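PDB 5CEC: Bd3459 from Bdellovibrio bacteriovorus, which is a predatory endopeptidase of the D-Ala-D-Ala carboxypeptidase S13 family that probably acts on peptidoglycan peptides and is bound by the ankyrin-repeat immunity protein Bd3460. Local coordinates for residues 97-100 with 101-105. The protein carries 1 engineered substitution. Residues are numbered along the deposited sequence; the frame is centred on the assembly and turned at random.
Sequences TPTA and NGSYD
Asn101 OD1 collects three donors at the head of a beta hairpin. The hydroxyl of Thr99 gives the shortest bond, Thr99 OG1 to Asn101 OD1 at 2.7 Å. Ser103 N reaches Asn101 OD1 at 3.2 Å, which makes an Asx turn. Ser103 OG gives the same Asn101 OD1 a third bond, of 3.0 Å. All three are well out of the amide plane, Thr99 OG1 over one face and both Ser103 donors over the other. Thr99 and Asn101 run side by side, and both place the gripping group between their own backbone N and carbonyl carbon, with chi1 of 70° and 65°, bringing hydroxyl and amide together. ND2 of the same amide reaches Glu137 on the neighbouring strand by a weak bond. The chain reverses here in a type I turn from Thr99 to Gly102, closed by Gly102 N on Thr99 O (3.2 Å). Thr99 N then bonds Ser103 O, and further down Thr97 and Asp105 form an antiparallel hydrogen-bonded pair, each N to the other's O at 2.8 Å. Thr99 CG2 lies 3.6 Å from Asp105 OD1, the two side chains crossing nearly at right angles. On the face opposite Thr97 and Asp105, the Tyr104 ring lies oblique to Pro98, with Tyr104 CE2 4.0 Å from Pro98 CB. The hairpin joins strands 91-98 and 104-109 of a mixed sheet, well away from the centre of the chain. Held from both faces, the amide should be fixed in rotation, and the loop, whose tip is exposed, is tied together by side chains as well as by its backbone.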
ATOM      1  N   THR A  97       1.656  12.294 -37.478  1.00 20.07           N
ATOM      2  CA  THR A  97       1.798  12.746 -38.868  1.00 21.72           C
ATOM      3  C   THR A  97       2.559  11.705 -39.692  1.00 22.38           C
ATOM      4  O   THR A  97       3.656  11.298 -39.282  1.00 24.06           O
ATOM      5  CB  THR A  97       2.608  14.063 -38.927  1.00 24.82           C
ATOM      6  OG1 THR A  97       2.025  15.026 -38.039  1.00 25.56           O
ATOM      7  CG2 THR A  97       2.605  14.630 -40.351  1.00 25.39           C
ATOM      8  N   PRO A  98       1.999  11.277 -40.839  1.00 23.42           N
ATOM      9  CA  PRO A  98       2.759  10.329 -41.675  1.00 25.09           C
ATOM     10  C   PRO A  98       3.996  10.983 -42.296  1.00 26.31           C
ATOM     11  O   PRO A  98       3.985  12.182 -42.549  1.00 28.94           O
ATOM     12  CB  PRO A  98       1.758   9.895 -42.744  1.00 26.80           C
ATOM     13  CG  PRO A  98       0.666  10.879 -42.702  1.00 27.52           C
ATOM     14  CD  PRO A  98       0.701  11.650 -41.432  1.00 24.78           C
ATOM     15  N   THR A  99       5.070  10.216 -42.473  1.00 27.23           N
ATOM     16  CA  THR A  99       6.276  10.723 -43.137  1.00 31.93           C
ATOM     17  C   THR A  99       6.484   9.972 -44.428  1.00 38.65           C
ATOM     18  O   THR A  99       5.953   8.871 -44.614  1.00 38.44           O
ATOM     19  CB  THR A  99       7.557  10.555 -42.309  1.00 34.16           C
ATOM     20  OG1 THR A  99       7.891   9.164 -42.234  1.00 39.12           O
ATOM     21  CG2 THR A  99       7.396  11.136 -40.935  1.00 35.26           C
ATOM     22  N   ALA A 100       7.315  10.555 -45.285  1.00 44.59           N
ATOM     23  CA  ALA A 100       7.548  10.059 -46.645  1.00 47.75           C
ATOM     24  C   ALA A 100       7.949   8.571 -46.750  1.00 50.23           C
ATOM     25  O   ALA A 100       7.642   7.935 -47.765  1.00 57.85           O
ATOM     26  CB  ALA A 100       8.582  10.933 -47.348  1.00 50.00           C
ATOM     27  N   ASN A 101       8.612   8.022 -45.724  1.00 49.46           N
ATOM     28  CA  ASN A 101       9.103   6.622 -45.756  1.00 50.88           C
ATOM     29  C   ASN A 101       8.189   5.542 -45.113  1.00 50.36           C
ATOM     30  O   ASN A 101       8.665   4.432 -44.816  1.00 50.43           O
ATOM     31  CB  ASN A 101      10.528   6.551 -45.150  1.00 52.77           C
ATOM     32  CG  ASN A 101      10.569   6.915 -43.666  1.00 52.18           C
ATOM     33  OD1 ASN A 101       9.536   7.179 -43.047  1.00 51.62           O
ATOM     34  ND2 ASN A 101      11.772   6.943 -43.093  1.00 52.67           N
ATOM     35  N   GLY A 102       6.903   5.856 -44.895  1.00 45.94           N
ATOM     36  CA  GLY A 102       5.955   4.925 -44.246  1.00 46.50           C
ATOM     37  C   GLY A 102       5.993   4.922 -42.721  1.00 42.16           C
ATOM     38  O   GLY A 102       5.304   4.132 -42.055  1.00 44.36           O
ATOM     39  N   SER A 103       6.809   5.796 -42.153  1.00 35.55           N
ATOM     40  CA  SER A 103       6.859   5.964 -40.711  1.00 33.36           C
ATOM     41  C   SER A 103       5.924   7.107 -40.308  1.00 29.12           C
ATOM     42  O   SER A 103       5.128   7.624 -41.131  1.00 29.25           O
ATOM     43  CB  SER A 103       8.295   6.241 -40.257  1.00 34.56           C
ATOM     44  OG  SER A 103       9.187   5.242 -40.742  1.00 37.34           O
ATOM     45  N   TYR A 104       5.989   7.454 -39.022  1.00 23.62           N
ATOM     46  CA  TYR A 104       5.182   8.535 -38.468  1.00 22.20           C
ATOM     47  C   TYR A 104       6.024   9.383 -37.558  1.00 21.06           C
ATOM     48  O   TYR A 104       6.951   8.878 -36.915  1.00 22.12           O
ATOM     49  CB  TYR A 104       4.018   7.983 -37.673  1.00 21.33           C
ATOM     50  CG  TYR A 104       3.032   7.245 -38.524  1.00 21.03           C
ATOM     51  CD1 TYR A 104       3.199   5.890 -38.815  1.00 21.02           C
ATOM     52  CD2 TYR A 104       1.925   7.897 -39.060  1.00 21.42           C
ATOM     53  CE1 TYR A 104       2.290   5.206 -39.605  1.00 22.41           C
ATOM     54  CE2 TYR A 104       1.027   7.211 -39.855  1.00 22.60           C
ATOM     55  CZ  TYR A 104       1.214   5.873 -40.123  1.00 22.57           C
ATOM     56  OH  TYR A 104       0.309   5.198 -40.919  1.00 26.73           O
ATOM     57  N   ASP A 105       5.712  10.674 -37.527  1.00 20.54           N
ATOM     58  CA  ASP A 105       6.165  11.563 -36.460  1.00 21.34           C
ATOM     59  C   ASP A 105       5.068  11.652 -35.427  1.00 20.36           C
ATOM     60  O   ASP A 105       3.878  11.746 -35.781  1.00 21.55           O
ATOM     61  CB  ASP A 105       6.469  12.972 -36.978  1.00 23.78           C
ATOM     62  CG  ASP A 105       7.733  13.042 -37.813  1.00 26.56           C
ATOM     63  OD1 ASP A 105       8.614  12.154 -37.712  1.00 27.12           O
ATOM     64  OD2 ASP A 105       7.834  14.026 -38.580  1.00 32.08           O
TER
HETATM   65  O   HOH W   1       3.017  14.948 -35.462  1.00 24.98           O